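Local coordinates for protein beta-catenin homolog sys-1 (Caenorhabditis elegans, PDB 3C2G) that acts as a transcription coregulator in the Wnt signaling asymmetry pathway, binding the TCF factor pop-1 directly to activate or repress target genes, at residues Gly184-Pro188 and Ala189-Ile193. Residues are numbered along the deposited sequence; the frame is centred on the assembly and turned at random.
Sequences GMINP and AIFII
Pro188 O is gripped by two backbone amides of the first helical turn: Phe191 N at 2.8 Å and, weakly, Ile192 N at 3.4 Å. Pro188 O also lies in plane at the edge of the Phe191 ring, 3.6 Å from Phe191 CD2. A straighter bond than that of Phe191 N comes from a side chain. Asn187 OD1 accepts from Ala189 N at 3.0 Å, in the carbonyl plane and on a lone pair, with an N-H...O angle of 154°. The side-chain carboxamide of Asn187 is turned toward the helix start by its first torsion, CG lying anti to the backbone N (chi1 -164°) and beside its own carbonyl carbon. An alanine here would remove OD1 and is likely to leave the amide of Ala189 without this mate at the helix start. The main chain adds a further bond, Asn187 O accepting from Ile190 N at 3.0 Å. Apolar contact accompanies the polar turn: Ile186 CG2 meets Phe191 CE2 at 3.8 Å, the methyl coming obliquely to the ring, while CD1 of Ile190 approaches CB of Asn187 at 4.1 Å. Around this start, Phe141 of helix 134-150 touches Asn187, Ala189 and Ile190, whereas Arg262 of helix 251-270 touches Pro188, Phe191 and Ile192. The side-chain bond from Asn187 to the amide two residues on, with proline between them, identifies an asparagine N-cap, here opening helix 189-198 within the all-helical armadillo domain of this beta-catenin.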
ATOM      1  N   GLY A 184      22.433  -6.332  14.374  1.00 40.53           N
ATOM      2  CA  GLY A 184      22.774  -7.728  14.123  1.00 41.68           C
ATOM      3  C   GLY A 184      22.192  -8.654  15.176  1.00 42.74           C
ATOM      4  O   GLY A 184      22.040  -9.843  14.925  1.00 42.10           O
HETATM    5  N   MSE A 185      21.867  -8.095  16.350  1.00 44.42           N
HETATM    6  CA  MSE A 185      21.175  -8.807  17.446  1.00 46.12           C
HETATM    7  C   MSE A 185      19.699  -9.113  17.170  1.00 43.93           C
HETATM    8  O   MSE A 185      19.081  -9.848  17.933  1.00 43.75           O
HETATM    9  CB  MSE A 185      21.221  -7.986  18.745  1.00 49.85           C
HETATM   10  CG  MSE A 185      22.603  -7.669  19.285  1.00 57.47           C
HETATM   11 SE   MSE A 185      23.501  -9.249  20.002  1.00 80.55          SE
HETATM   12  CE  MSE A 185      25.279  -8.448  20.346  1.00 65.77           C
ATOM     13  N   ILE A 186      19.129  -8.534  16.114  1.00 41.39           N
ATOM     14  CA  ILE A 186      17.685  -8.601  15.897  1.00 39.11           C
ATOM     15  C   ILE A 186      17.292  -9.875  15.153  1.00 39.02           C
ATOM     16  O   ILE A 186      17.476  -9.983  13.938  1.00 39.37           O
ATOM     17  CB  ILE A 186      17.135  -7.329  15.165  1.00 38.91           C
ATOM     18  CG1 ILE A 186      17.541  -6.055  15.904  1.00 37.11           C
ATOM     19  CG2 ILE A 186      15.615  -7.380  15.023  1.00 36.73           C
ATOM     20  CD1 ILE A 186      17.259  -4.782  15.142  1.00 37.93           C
ATOM     21  N   ASN A 187      16.766 -10.849  15.892  1.00 37.86           N
ATOM     22  CA  ASN A 187      16.227 -12.060  15.287  1.00 36.96           C
ATOM     23  C   ASN A 187      14.995 -11.723  14.431  1.00 36.84           C
ATOM     24  O   ASN A 187      14.094 -11.032  14.895  1.00 36.98           O
ATOM     25  CB  ASN A 187      15.849 -13.063  16.381  1.00 36.41           C
ATOM     26  CG  ASN A 187      15.652 -14.467  15.844  1.00 35.76           C
ATOM     27  OD1 ASN A 187      14.697 -14.753  15.116  1.00 34.33           O
ATOM     28  ND2 ASN A 187      16.560 -15.356  16.206  1.00 36.84           N
ATOM     29  N   PRO A 188      14.946 -12.216  13.183  1.00 37.12           N
ATOM     30  CA  PRO A 188      13.800 -11.952  12.294  1.00 37.14           C
ATOM     31  C   PRO A 188      12.441 -12.312  12.893  1.00 37.45           C
ATOM     32  O   PRO A 188      11.445 -11.647  12.599  1.00 38.76           O
ATOM     33  CB  PRO A 188      14.087 -12.839  11.078  1.00 37.26           C
ATOM     34  CG  PRO A 188      15.565 -12.983  11.063  1.00 36.97           C
ATOM     35  CD  PRO A 188      15.979 -13.033  12.518  1.00 37.14           C
ATOM     36  N   ALA A 189      12.402 -13.350  13.724  1.00 36.84           N
ATOM     37  CA  ALA A 189      11.174 -13.768  14.393  1.00 35.98           C
ATOM     38  C   ALA A 189      10.532 -12.651  15.209  1.00 35.52           C
ATOM     39  O   ALA A 189       9.322 -12.646  15.394  1.00 35.65           O
ATOM     40  CB  ALA A 189      11.437 -14.978  15.281  1.00 36.58           C
ATOM     41  N   ILE A 190      11.341 -11.720  15.705  1.00 34.94           N
ATOM     42  CA  ILE A 190      10.818 -10.538  16.377  1.00 35.82           C
ATOM     43  C   ILE A 190       9.824  -9.786  15.487  1.00 36.36           C
ATOM     44  O   ILE A 190       8.826  -9.266  15.979  1.00 36.75           O
ATOM     45  CB  ILE A 190      11.950  -9.612  16.849  1.00 36.27           C
ATOM     46  CG1 ILE A 190      12.610 -10.218  18.088  1.00 38.53           C
ATOM     47  CG2 ILE A 190      11.425  -8.237  17.200  1.00 34.33           C
ATOM     48  CD1 ILE A 190      14.071  -9.909  18.213  1.00 41.81           C
ATOM     49  N   PHE A 191      10.074  -9.768  14.180  1.00 36.13           N
ATOM     50  CA  PHE A 191       9.137  -9.159  13.248  1.00 36.27           C
ATOM     51  C   PHE A 191       7.883  -9.991  13.071  1.00 36.49           C
ATOM     52  O   PHE A 191       6.777  -9.459  13.104  1.00 36.92           O
ATOM     53  CB  PHE A 191       9.809  -8.865  11.899  1.00 35.71           C
ATOM     54  CG  PHE A 191      10.861  -7.795  11.985  1.00 35.56           C
ATOM     55  CD1 PHE A 191      10.499  -6.453  12.014  1.00 33.53           C
ATOM     56  CD2 PHE A 191      12.213  -8.133  12.074  1.00 33.10           C
ATOM     57  CE1 PHE A 191      11.469  -5.451  12.105  1.00 35.45           C
ATOM     58  CE2 PHE A 191      13.190  -7.148  12.172  1.00 32.87           C
ATOM     59  CZ  PHE A 191      12.825  -5.801  12.187  1.00 35.56           C
ATOM     60  N   ILE A 192       8.056 -11.295  12.882  1.00 37.23           N
ATOM     61  CA  ILE A 192       6.928 -12.226  12.741  1.00 37.10           C
ATOM     62  C   ILE A 192       5.920 -12.067  13.879  1.00 36.29           C
ATOM     63  O   ILE A 192       4.723 -11.978  13.633  1.00 37.15           O
ATOM     64  CB  ILE A 192       7.422 -13.685  12.648  1.00 37.58           C
ATOM     65  CG1 ILE A 192       8.374 -13.858  11.448  1.00 39.79           C
ATOM     66  CG2 ILE A 192       6.254 -14.653  12.557  1.00 37.86           C
ATOM     67  CD1 ILE A 192       7.775 -13.463  10.079  1.00 41.33           C
ATOM     68  N   ILE A 193       6.418 -11.972  15.108  1.00 34.98           N
ATOM     69  CA  ILE A 193       5.582 -11.848  16.294  1.00 34.45           C
ATOM     70  C   ILE A 193       4.854 -10.500  16.368  1.00 35.12           C
ATOM     71  O   ILE A 193       3.651 -10.461  16.620  1.00 35.16           O
ATOM     72  CB  ILE A 193       6.405 -12.093  17.588  1.00 33.97           C
ATOM     73  CG1 ILE A 193       6.982 -13.510  17.585  1.00 31.71           C
ATOM     74  CG2 ILE A 193       5.549 -11.866  18.821  1.00 31.59           C
ATOM     75  CD1 ILE A 193       8.217 -13.678  18.416  1.00 29.38           C
TER